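Local coordinates for 2-hydroxyisobutanoyl-CoA mutase large subunit (Aquincola tertiaricarbonis, PDB 4R3U), which catalyses, together with the small cobalamin-binding subunit HcmB, the reversible isomerization of 2-hydroxyisobutyryl-CoA and (S)-3-hydroxybutyryl-CoA, at residues Q343-A346 / A347-T350; G417-Y420 / Y421-A424; A532-E535 / S536-L539. One frame throughout, in Å; residues are numbered along the deposited sequence.

Interaction 1 (Q343-A346 / A347-T350); sequences QTAA and ATLT. With 5AD (5'-deoxyadenosine), chain G.
Thr348 grips the carbonyl oxygen of Ala345 twice. Its hydroxyl donates the shorter bond, OG1 to Ala345 O at 2.6 Å, coming in the carbonyl plane, while Thr348 N reaches Ala345 O at 3.3 Å from well above that plane. OG1 sits between the backbone N and the carbonyl carbon (chi1 64°), which turns the hydroxyl back over the turn and leaves the methyl beside its own backbone N. One residue on, Leu349 N bonds to Ala346 O at 3.1 Å, so two successive i to i+3 bonds close a short 3-10 turn. With an alanine here, Ala345 O is likely to lose its shorter, in-plane donor, and Gln364 NE2 its hydroxyl partner.

Apolar contact is slight: Thr348 CG2 lies 3.7 Å from Ala345 CB.

Toward the ligand, the Gln343 side chain runs out extended, CG anti to the backbone N, and brings NE2 to 2.8 Å from O3' of 5'-deoxyadenosine; Asn379 OD1 takes a hydrogen bond from the same amide nitrogen. Ala346 CB packs 3.4 Å from that O3', and Ala346 and Ala347 also touch cobalamin. This is the C-terminal end of strand 340-344 of the TIM-barrel domain, where active-site residues usually gather in this fold, here lining the deoxyadenosine and cobalamin pocket.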
loop_
_atom_site.group_PDB
_atom_site.type_symbol
_atom_site.label_atom_id
_atom_site.label_comp_id
_atom_site.label_asym_id
_atom_site.label_seq_id
_atom_site.Cartn_x
_atom_site.Cartn_y
_atom_site.Cartn_z
ATOM N N GLN A 343 -6.383 -1.452 -14.260
ATOM C CA GLN A 343 -4.933 -1.415 -14.248
ATOM C C GLN A 343 -4.594 -0.210 -13.426
ATOM O O GLN A 343 -5.271 0.815 -13.540
ATOM C CB GLN A 343 -4.339 -1.319 -15.663
ATOM C CG GLN A 343 -2.803 -1.428 -15.692
ATOM C CD GLN A 343 -2.225 -1.461 -17.089
ATOM O OE1 GLN A 343 -2.911 -1.677 -18.091
ATOM N NE2 GLN A 343 -0.935 -1.292 -17.188
ATOM N N THR A 344 -3.569 -0.331 -12.573
ATOM C CA THR A 344 -3.101 0.754 -11.732
ATOM C C THR A 344 -2.457 1.808 -12.637
ATOM O O THR A 344 -1.998 1.462 -13.747
ATOM C CB THR A 344 -2.241 0.203 -10.571
ATOM O OG1 THR A 344 -1.065 -0.425 -11.084
ATOM C CG2 THR A 344 -3.010 -0.791 -9.684
ATOM N N ALA A 345 -2.486 3.108 -12.215
ATOM C CA ALA A 345 -1.934 4.193 -13.024
ATOM C C ALA A 345 -0.421 4.180 -13.180
ATOM O O ALA A 345 0.335 4.591 -12.282
ATOM C CB ALA A 345 -2.401 5.534 -12.496
ATOM N N ALA A 346 0.020 3.772 -14.365
ATOM C CA ALA A 346 1.413 3.725 -14.783
ATOM C C ALA A 346 2.005 5.184 -14.826
ATOM O O ALA A 346 3.171 5.393 -14.462
ATOM C CB ALA A 346 1.459 3.096 -16.136
ATOM N N ALA A 347 1.165 6.196 -15.205
ATOM C CA ALA A 347 1.593 7.586 -15.268
ATOM C C ALA A 347 2.012 8.199 -13.883
ATOM O O ALA A 347 2.702 9.242 -13.863
ATOM C CB ALA A 347 0.531 8.443 -15.954
ATOM N N THR A 348 1.618 7.550 -12.751
ATOM C CA THR A 348 1.975 8.012 -11.399
ATOM C C THR A 348 3.357 7.502 -10.935
ATOM O O THR A 348 3.907 7.993 -9.939
ATOM C CB THR A 348 0.952 7.591 -10.378
ATOM O OG1 THR A 348 0.952 6.180 -10.302
ATOM C CG2 THR A 348 -0.428 8.127 -10.648
ATOM N N LEU A 349 3.875 6.477 -11.616
ATOM C CA LEU A 349 5.115 5.797 -11.278
ATOM C C LEU A 349 6.334 6.521 -11.816
ATOM O O LEU A 349 6.264 7.172 -12.862
ATOM C CB LEU A 349 5.057 4.316 -11.709
ATOM C CG LEU A 349 3.804 3.495 -11.277
ATOM C CD1 LEU A 349 3.970 2.045 -11.616
ATOM C CD2 LEU A 349 3.561 3.567 -9.792
ATOM N N THR A 350 7.448 6.429 -11.079
ATOM C CA THR A 350 8.695 7.153 -11.369
ATOM C C THR A 350 9.924 6.322 -11.704
ATOM O O THR A 350 10.030 5.172 -11.293
ATOM C CB THR A 350 9.033 8.139 -10.206
ATOM O OG1 THR A 350 9.331 7.388 -9.050
ATOM C CG2 THR A 350 7.899 9.112 -9.885
HETATM N N1 5AD G . 4.731 -6.696 -20.629
HETATM C C2 5AD G . 4.138 -6.223 -19.459
HETATM N N3 5AD G . 3.566 -4.925 -19.456
HETATM C C4 5AD G . 3.530 -4.217 -20.605
HETATM N N9 5AD G . 3.070 -2.998 -20.898
HETATM C C8 5AD G . 3.208 -2.823 -22.215
HETATM N N7 5AD G . 3.825 -3.870 -22.737
HETATM C C5 5AD G . 4.012 -4.751 -21.748
HETATM C C6 5AD G . 4.584 -5.965 -21.745
HETATM N N6 5AD G . 5.081 -6.362 -22.904
HETATM C "C1'" 5AD G . 2.221 -2.082 -20.118
HETATM C "C2'" 5AD G . 2.858 -1.434 -18.938
HETATM C "C3'" 5AD G . 2.142 -0.094 -18.904
HETATM C "C4'" 5AD G . 1.181 -0.088 -20.095
HETATM C "C5'" 5AD G . 1.239 1.263 -20.797
HETATM O "O4'" 5AD G . 1.784 -1.010 -20.967
HETATM O "O2'" 5AD G . 2.503 -2.171 -17.761
HETATM O "O3'" 5AD G . 1.436 0.034 -17.655
#

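Interaction 2 (G417-Y420 / Y421-A424)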
loop_
_atom_site.group_PDB
_atom_site.type_symbol
_atom_site.label_atom_id
_atom_site.label_comp_id
_atom_site.label_asym_id
_atom_site.label_seq_id
_atom_site.Cartn_x
_atom_site.Cartn_y
_atom_site.Cartn_z
ATOM N N GLY A 417 -19.405 1.708 1.256
ATOM C CA GLY A 417 -20.808 2.076 1.098
ATOM C C GLY A 417 -21.321 2.792 2.319
ATOM O O GLY A 417 -21.072 2.356 3.444
ATOM N N GLY A 418 -21.962 3.924 2.101
ATOM C CA GLY A 418 -22.498 4.735 3.187
ATOM C C GLY A 418 -21.626 5.892 3.605
ATOM O O GLY A 418 -22.133 6.846 4.199
ATOM N N SER A 419 -20.307 5.806 3.330
ATOM C CA SER A 419 -19.323 6.850 3.630
ATOM C C SER A 419 -19.867 8.164 3.099
ATOM O O SER A 419 -20.201 8.266 1.909
ATOM C CB SER A 419 -17.979 6.534 2.978
ATOM O OG SER A 419 -17.147 7.675 2.861
ATOM N N TYR A 420 -20.010 9.153 3.990
ATOM C CA TYR A 420 -20.554 10.443 3.592
ATOM C C TYR A 420 -19.794 11.076 2.422
ATOM O O TYR A 420 -20.414 11.523 1.464
ATOM C CB TYR A 420 -20.664 11.376 4.795
ATOM C CG TYR A 420 -21.385 10.794 5.992
ATOM C CD1 TYR A 420 -22.604 10.128 5.846
ATOM C CD2 TYR A 420 -20.882 10.961 7.281
ATOM C CE1 TYR A 420 -23.286 9.620 6.952
ATOM C CE2 TYR A 420 -21.573 10.493 8.396
ATOM C CZ TYR A 420 -22.775 9.824 8.229
ATOM O OH TYR A 420 -23.407 9.339 9.347
ATOM N N TYR A 421 -18.463 11.014 2.462
ATOM C CA TYR A 421 -17.576 11.541 1.436
ATOM C C TYR A 421 -17.681 10.737 0.148
ATOM O O TYR A 421 -17.953 11.334 -0.904
ATOM C CB TYR A 421 -16.122 11.637 1.969
ATOM C CG TYR A 421 -15.061 11.981 0.938
ATOM C CD1 TYR A 421 -15.288 12.962 -0.035
ATOM C CD2 TYR A 421 -13.812 11.361 0.959
ATOM C CE1 TYR A 421 -14.334 13.254 -1.007
ATOM C CE2 TYR A 421 -12.837 11.667 0.007
ATOM C CZ TYR A 421 -13.110 12.601 -0.987
ATOM O OH TYR A 421 -12.162 12.891 -1.946
ATOM N N VAL A 422 -17.489 9.394 0.215
ATOM C CA VAL A 422 -17.515 8.538 -0.972
ATOM C C VAL A 422 -18.886 8.615 -1.627
ATOM O O VAL A 422 -18.963 8.788 -2.845
ATOM C CB VAL A 422 -16.998 7.091 -0.699
ATOM C CG1 VAL A 422 -17.010 6.211 -1.966
ATOM C CG2 VAL A 422 -15.604 7.110 -0.076
ATOM N N GLU A 423 -19.963 8.612 -0.827
ATOM C CA GLU A 423 -21.324 8.727 -1.363
ATOM C C GLU A 423 -21.628 10.049 -2.065
ATOM O O GLU A 423 -22.211 10.029 -3.147
ATOM C CB GLU A 423 -22.409 8.319 -0.355
ATOM C CG GLU A 423 -22.374 6.850 0.064
ATOM C CD GLU A 423 -22.483 5.742 -0.970
ATOM O OE1 GLU A 423 -22.641 6.025 -2.179
ATOM O OE2 GLU A 423 -22.404 4.565 -0.553
ATOM N N ALA A 424 -21.168 11.180 -1.494
ATOM C CA ALA A 424 -21.320 12.525 -2.054
ATOM C C ALA A 424 -20.504 12.664 -3.331
ATOM O O ALA A 424 -21.008 13.199 -4.325
ATOM C CB ALA A 424 -20.883 13.565 -1.034
#
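Ser419 and Val422 meet at the start of helix 420-442, where Ser419 is the N-cap. Among the side-chain bonds, Val422 N donates to Ser419 OG at 3.2 Å and nearly straight (168°). OG lies anti to the backbone N (chi1 161°), which swings it across the first turn, in front of a backbone N-H that has no earlier helical carbonyl to bond. The same OG bonds Pro415 O of the second subunit, so the cap is also an intersubunit link. Glu423 supplies the other side-chain bond: Gly418 N points at OE2, 2.8 Å away and almost linear, using the anti lone pair of that oxygen. The glutamate gets there by folding back at chi2 (-58°), which carries its carboxylate past Ser419 O to the chain ahead of the cap. OE2 also forms a salt bridge with Arg314 of helix 306-327.

The backbone bonds begin the regular helical pattern, Glu423 N to Ser419 O at 2.8 Å and Ala424 N to Tyr420 O at 3.1 Å.

Apolar packing is modest within the turn. Val422 CG2 lies against Ser419 OG and CB, the latter at 3.9 Å. Beyond the turn, Val422 touches Phe307 and Val310, the Tyr421 ring meets that of Tyr61, and Tyr420 packs on Gly418 of the second subunit.

Serine cap and glutamate together satisfy buried N-H groups before and within the first helical turn. The salt bridge ties this helix to its arginine-bearing neighbour beside the subunit interface. Held by a backbone N-H and an arginine near a helix start, the carboxylate is probably stabilised in its charged form.

Interaction 3 (A532-E535 / S536-L539)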
loop_
_atom_site.group_PDB
_atom_site.type_symbol
_atom_site.label_atom_id
_atom_site.label_comp_id
_atom_site.label_asym_id
_atom_site.label_seq_id
_atom_site.Cartn_x
_atom_site.Cartn_y
_atom_site.Cartn_z
ATOM N N ALA A 532 -16.916 -7.191 -47.053
ATOM C CA ALA A 532 -16.647 -5.854 -46.508
ATOM C C ALA A 532 -17.456 -4.786 -47.248
ATOM O O ALA A 532 -17.898 -3.826 -46.626
ATOM C CB ALA A 532 -15.167 -5.542 -46.567
ATOM N N LYS A 533 -17.702 -4.981 -48.570
ATOM C CA LYS A 533 -18.492 -4.057 -49.398
ATOM C C LYS A 533 -19.974 -4.034 -48.992
ATOM O O LYS A 533 -20.682 -3.082 -49.327
ATOM C CB LYS A 533 -18.317 -4.353 -50.895
ATOM C CG LYS A 533 -17.092 -3.707 -51.517
ATOM C CD LYS A 533 -17.154 -3.866 -53.030
ATOM C CE LYS A 533 -15.977 -3.271 -53.765
ATOM N NZ LYS A 533 -16.090 -1.794 -53.895
ATOM N N ASP A 534 -20.434 -5.071 -48.268
ATOM C CA ASP A 534 -21.807 -5.139 -47.777
ATOM C C ASP A 534 -21.754 -4.856 -46.275
ATOM O O ASP A 534 -21.310 -5.718 -45.509
ATOM C CB ASP A 534 -22.415 -6.522 -48.064
ATOM C CG ASP A 534 -23.900 -6.670 -47.758
ATOM O OD1 ASP A 534 -24.464 -5.778 -47.086
ATOM O OD2 ASP A 534 -24.499 -7.686 -48.188
ATOM N N GLU A 535 -22.183 -3.628 -45.860
ATOM C CA GLU A 535 -22.173 -3.153 -44.462
ATOM C C GLU A 535 -23.024 -4.014 -43.511
ATOM O O GLU A 535 -22.781 -4.011 -42.307
ATOM C CB GLU A 535 -22.618 -1.671 -44.351
ATOM C CG GLU A 535 -21.874 -0.615 -45.162
ATOM C CD GLU A 535 -20.486 -0.223 -44.697
ATOM O OE1 GLU A 535 -20.327 0.120 -43.502
ATOM O OE2 GLU A 535 -19.530 -0.427 -45.479
ATOM N N SER A 536 -23.993 -4.754 -44.044
ATOM C CA SER A 536 -24.894 -5.620 -43.275
ATOM C C SER A 536 -24.301 -7.013 -42.940
ATOM O O SER A 536 -24.733 -7.650 -41.964
ATOM C CB SER A 536 -26.241 -5.754 -43.981
ATOM O OG SER A 536 -26.132 -6.566 -45.137
ATOM N N GLN A 537 -23.331 -7.480 -43.753
ATOM C CA GLN A 537 -22.670 -8.777 -43.580
ATOM C C GLN A 537 -21.607 -8.747 -42.486
ATOM O O GLN A 537 -21.041 -7.691 -42.228
ATOM C CB GLN A 537 -22.054 -9.235 -44.907
ATOM C CG GLN A 537 -23.051 -9.947 -45.829
ATOM C CD GLN A 537 -22.365 -10.435 -47.074
ATOM O OE1 GLN A 537 -21.391 -11.192 -47.019
ATOM N NE2 GLN A 537 -22.855 -10.008 -48.231
ATOM N N ASN A 538 -21.332 -9.897 -41.837
ATOM C CA ASN A 538 -20.315 -9.997 -40.786
ATOM C C ASN A 538 -18.979 -10.513 -41.370
ATOM O O ASN A 538 -18.963 -11.472 -42.154
ATOM C CB ASN A 538 -20.801 -10.855 -39.619
ATOM C CG ASN A 538 -20.004 -10.687 -38.338
ATOM O OD1 ASN A 538 -18.785 -10.859 -38.305
ATOM N ND2 ASN A 538 -20.671 -10.378 -37.244
ATOM N N LEU A 539 -17.864 -9.851 -40.998
ATOM C CA LEU A 539 -16.511 -10.166 -41.473
ATOM C C LEU A 539 -15.893 -11.372 -40.799
ATOM O O LEU A 539 -14.953 -11.948 -41.338
ATOM C CB LEU A 539 -15.574 -8.961 -41.284
ATOM C CG LEU A 539 -15.770 -7.779 -42.226
ATOM C CD1 LEU A 539 -15.002 -6.582 -41.737
ATOM C CD2 LEU A 539 -15.344 -8.108 -43.622
#
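The chain from Asp534 to Gln537 makes a type I beta turn, closed by Gln537 N to Asp534 O at 3.2 Å, in the link between helices 518-532 and 540-549.

Asp534 holds the turn with both carboxylate oxygens. Its CG stands anti to the backbone N (chi1 -173°), which sets the group over the turn. OD1 takes two bonds from Ser536, from OG at 2.7 Å and from N at 3.2 Å; both donors approach from the same face of the carboxylate, about 40° out of its plane. The N-H bond to OD1 two residues earlier gives an Asx turn inside the beta turn. OD2 is engaged by Gln537, whose NE2 lies 2.8 Å away on the anti side but tilted out of the carboxylate plane. The Gln537 side chain runs across that of Asp534, its amide turned 77° from the carboxylate.

At the open end of the loop the contact is apolar. Ala532 CB meets Leu539 CD2 at 3.9 Å, closing the two ends of the link against each other beside Trp564 of helix 553-564. Next to Leu539, Asn538 OD1 caps Met540 N at the start of the following helix.

One carboxylate thus accepts three bonds, all from neutral groups of Ser536 and Gln537, two and three residues on. Such donors would partly offset the negative charge and probably favour the ionised form, while fixing the carboxylate's rotation on a partly exposed turn.

Overall arrangement
All three contacts are local turns at the ends of regular elements, and they come in series along the chain without touching. Interaction 1 takes in the end of strand 340-344 of the parallel sheet and the loop after it, its centre about 13 Å from the centre of the chain, at the ligands. Interaction 2, starting helix 420-442, lies about 26 Å away between centres, at the contact with the second large subunit. Interaction 3 joins helices 518-532 and 540-549, about 40 Å between centres from interaction 1 and 48 Å from interaction 2, on the opposite side of the chain's centre from both. One turn therefore serves the active site, one the subunit interface and one a peripheral helical connection.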